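Local structure of biphenyl 2,3-Dioxygenase Beta Subunit (Sphingobium yanoikuyae, 2GBW) at residues E17-A22 with N149-F154. The protein probably serves as the beta subunit of a ring-hydroxylating dioxygenase, a component of the enzyme system that adds oxygen to biphenyl. Residues are numbered along the deposited sequence; the frame is centred on the assembly and turned at random.
Sequences EAHYRA and NGFKVF
H19 and F151 carry nearly all of the 137 Å² buried here, joining a helix to a strand through one imidazole and one phenylalanine. In both residues the bond from CA to CB is directed at the other segment. In H19, CG lies anti to the backbone N (chi1 172°), which carries the ring out from the helix to F151. The CB of F151 sits over one face of that imidazole, 4.0 Å from the ring centroid and 19° off its normal, a CH-pi contact over the face. CD1 of F151 comes within 3.9 Å of CB of H19, the two side chains crossing at a slant. Ring centroids 5.8 Å apart and planes at 80° define an offset edge-to-face pair, with the F151 edge directed at the H19 face.

The carbonyl oxygen of F151 approaches the imidazole from above its plane, on the face already covered by F151 CB, and lies 3.2 Å from CE1 of H19. A water in the ring plane hydrogen-bonds to H19 ND1 at 2.7 Å and accepts a longer bond, 3.3 Å, from N of F151; with no direct hydrogen bond between the segments, it supplies their polar link. H19 is a zinc ligand in a crystal structure of this protein, although no zinc is bound to this chain here.

This buried contact packs helix 10-28 against strand 150-160 of the curved mixed sheet, consistent with the NTF2-like fold of the family. F151 also touches D15 and I16 on that helix, R146 on strand 132-147 and L116 on strand 115-128, while the hydrogen bond from Y20 OH to D142 OD2 ties the next helical residue to strand 132-147.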
ATOM      1  N   GLU B  17      14.483  31.578   4.217  1.00 36.16           N
ATOM      2  CA  GLU B  17      14.442  30.251   4.801  1.00 36.62           C
ATOM      3  C   GLU B  17      14.001  30.256   6.285  1.00 36.02           C
ATOM      4  O   GLU B  17      13.215  29.376   6.715  1.00 35.53           O
ATOM      5  CB  GLU B  17      15.808  29.597   4.651  1.00 37.39           C
ATOM      6  CG  GLU B  17      16.085  29.186   3.192  1.00 41.65           C
ATOM      7  CD  GLU B  17      16.230  27.691   2.950  1.00 44.73           C
ATOM      8  OE1 GLU B  17      15.511  26.868   3.588  1.00 49.50           O
ATOM      9  OE2 GLU B  17      17.065  27.357   2.062  1.00 46.10           O
ATOM     10  N   ALA B  18      14.558  31.180   7.069  1.00 37.29           N
ATOM     11  CA  ALA B  18      14.210  31.318   8.463  1.00 36.62           C
ATOM     12  C   ALA B  18      12.715  31.681   8.654  1.00 37.46           C
ATOM     13  O   ALA B  18      12.052  31.125   9.520  1.00 36.41           O
ATOM     14  CB  ALA B  18      15.126  32.361   9.121  1.00 36.46           C
ATOM     15  N   HIS B  19      12.195  32.583   7.814  1.00 36.93           N
ATOM     16  CA  HIS B  19      10.776  32.877   7.739  1.00 36.12           C
ATOM     17  C   HIS B  19       9.922  31.612   7.458  1.00 36.45           C
ATOM     18  O   HIS B  19       8.957  31.362   8.168  1.00 37.36           O
ATOM     19  CB  HIS B  19      10.499  33.919   6.635  1.00 37.56           C
ATOM     20  CG  HIS B  19       9.045  34.133   6.354  1.00 38.00           C
ATOM     21  ND1 HIS B  19       8.278  35.035   7.065  1.00 40.95           N
ATOM     22  CD2 HIS B  19       8.202  33.521   5.480  1.00 36.57           C
ATOM     23  CE1 HIS B  19       7.033  34.974   6.626  1.00 40.54           C
ATOM     24  NE2 HIS B  19       6.966  34.082   5.657  1.00 37.07           N
ATOM     25  N   TYR B  20      10.297  30.860   6.433  1.00 36.51           N
ATOM     26  CA  TYR B  20       9.605  29.624   6.098  1.00 36.80           C
ATOM     27  C   TYR B  20       9.675  28.583   7.222  1.00 37.00           C
ATOM     28  O   TYR B  20       8.690  27.907   7.490  1.00 37.82           O
ATOM     29  CB  TYR B  20      10.143  29.044   4.791  1.00 36.83           C
ATOM     30  CG  TYR B  20       9.564  29.638   3.521  1.00 36.26           C
ATOM     31  CD1 TYR B  20       8.413  30.406   3.538  1.00 38.79           C
ATOM     32  CD2 TYR B  20      10.172  29.414   2.299  1.00 39.11           C
ATOM     33  CE1 TYR B  20       7.891  30.935   2.367  1.00 37.04           C
ATOM     34  CE2 TYR B  20       9.655  29.931   1.139  1.00 36.56           C
ATOM     35  CZ  TYR B  20       8.517  30.696   1.175  1.00 37.61           C
ATOM     36  OH  TYR B  20       8.012  31.213   0.010  1.00 38.61           O
ATOM     37  N   ARG B  21      10.824  28.453   7.885  1.00 37.10           N
ATOM     38  CA  ARG B  21      10.952  27.501   9.029  1.00 37.19           C
ATOM     39  C   ARG B  21      10.034  27.894  10.171  1.00 36.98           C
ATOM     40  O   ARG B  21       9.374  27.035  10.762  1.00 37.05           O
ATOM     41  CB  ARG B  21      12.422  27.421   9.487  1.00 37.60           C
ATOM     42  CG  ARG B  21      13.312  26.620   8.542  1.00 37.66           C
ATOM     43  CD  ARG B  21      14.734  26.384   9.138  1.00 38.42           C
ATOM     44  NE  ARG B  21      15.527  27.579   9.350  1.00 39.81           N
ATOM     45  CZ  ARG B  21      16.474  28.025   8.527  1.00 40.71           C
ATOM     46  NH1 ARG B  21      16.739  27.390   7.400  1.00 42.04           N
ATOM     47  NH2 ARG B  21      17.165  29.113   8.825  1.00 43.14           N
ATOM     48  N   ALA B  22       9.910  29.208  10.419  1.00 37.15           N
ATOM     49  CA  ALA B  22       9.008  29.700  11.485  1.00 37.16           C
ATOM     50  C   ALA B  22       7.557  29.458  11.130  1.00 38.21           C
ATOM     51  O   ALA B  22       6.742  29.103  12.016  1.00 37.79           O
ATOM     52  CB  ALA B  22       9.320  31.211  11.857  1.00 38.28           C
ATOM     53  N   ASN B 149      11.222  43.340  10.428  1.00 53.31           N
ATOM     54  CA  ASN B 149      12.443  42.535  10.316  1.00 52.45           C
ATOM     55  C   ASN B 149      12.163  41.176   9.695  1.00 52.03           C
ATOM     56  O   ASN B 149      13.044  40.307   9.707  1.00 54.10           O
ATOM     57  CB  ASN B 149      13.121  42.347  11.690  1.00 52.88           C
ATOM     58  CG  ASN B 149      14.468  43.067  11.784  1.00 55.73           C
ATOM     59  OD1 ASN B 149      14.565  44.277  11.520  1.00 58.82           O
ATOM     60  ND2 ASN B 149      15.517  42.316  12.162  1.00 58.98           N
ATOM     61  N   GLY B 150      10.958  40.975   9.143  1.00 50.12           N
ATOM     62  CA  GLY B 150      10.607  39.714   8.487  1.00 47.91           C
ATOM     63  C   GLY B 150       9.922  39.905   7.136  1.00 46.30           C
ATOM     64  O   GLY B 150      10.227  40.837   6.387  1.00 43.77           O
ATOM     65  N   PHE B 151       8.972  39.023   6.837  1.00 43.70           N
ATOM     66  CA  PHE B 151       8.250  39.025   5.571  1.00 43.22           C
ATOM     67  C   PHE B 151       6.798  38.715   5.832  1.00 41.97           C
ATOM     68  O   PHE B 151       6.485  38.118   6.853  1.00 43.03           O
ATOM     69  CB  PHE B 151       8.797  37.916   4.650  1.00 42.37           C
ATOM     70  CG  PHE B 151      10.251  38.066   4.364  1.00 40.89           C
ATOM     71  CD1 PHE B 151      11.193  37.505   5.216  1.00 41.49           C
ATOM     72  CD2 PHE B 151      10.684  38.839   3.294  1.00 40.87           C
ATOM     73  CE1 PHE B 151      12.544  37.672   4.981  1.00 41.68           C
ATOM     74  CE2 PHE B 151      12.038  39.045   3.067  1.00 41.70           C
ATOM     75  CZ  PHE B 151      12.969  38.428   3.900  1.00 39.72           C
ATOM     76  N   LYS B 152       5.926  39.106   4.894  1.00 41.04           N
ATOM     77  CA  LYS B 152       4.588  38.555   4.782  1.00 40.85           C
ATOM     78  C   LYS B 152       4.292  38.096   3.375  1.00 39.34           C
ATOM     79  O   LYS B 152       4.724  38.706   2.422  1.00 38.20           O
ATOM     80  CB  LYS B 152       3.554  39.583   5.228  1.00 41.77           C
ATOM     81  CG  LYS B 152       3.628  39.876   6.737  1.00 43.48           C
ATOM     82  CD  LYS B 152       2.480  40.777   7.200  1.00 43.48           C
ATOM     83  CE  LYS B 152       2.547  41.001   8.708  1.00 45.91           C
ATOM     84  NZ  LYS B 152       1.518  41.972   9.180  1.00 48.12           N
ATOM     85  N   VAL B 153       3.515  37.020   3.236  1.00 38.08           N
ATOM     86  CA  VAL B 153       3.155  36.566   1.899  1.00 38.25           C
ATOM     87  C   VAL B 153       1.900  37.329   1.447  1.00 38.70           C
ATOM     88  O   VAL B 153       0.953  37.516   2.231  1.00 38.09           O
ATOM     89  CB  VAL B 153       2.994  35.027   1.856  1.00 37.96           C
ATOM     90  CG1 VAL B 153       1.869  34.532   2.818  1.00 37.10           C
ATOM     91  CG2 VAL B 153       2.696  34.508   0.410  1.00 38.05           C
ATOM     92  N   PHE B 154       1.913  37.805   0.203  1.00 39.35           N
ATOM     93  CA  PHE B 154       0.747  38.446  -0.378  1.00 40.03           C
ATOM     94  C   PHE B 154       0.239  37.700  -1.600  1.00 40.53           C
ATOM     95  O   PHE B 154      -0.875  37.942  -2.047  1.00 41.90           O
ATOM     96  CB  PHE B 154       0.942  39.962  -0.617  1.00 40.75           C
ATOM     97  CG  PHE B 154       1.945  40.330  -1.718  1.00 39.60           C
ATOM     98  CD1 PHE B 154       3.297  40.411  -1.436  1.00 42.88           C
ATOM     99  CD2 PHE B 154       1.520  40.577  -3.025  1.00 43.34           C
ATOM    100  CE1 PHE B 154       4.224  40.737  -2.420  1.00 41.82           C
ATOM    101  CE2 PHE B 154       2.481  40.928  -4.040  1.00 40.42           C
ATOM    102  CZ  PHE B 154       3.814  40.979  -3.710  1.00 42.53           C
TER
HETATM  103  O   HOH W   1       8.841  36.732   9.149  1.00 41.90           O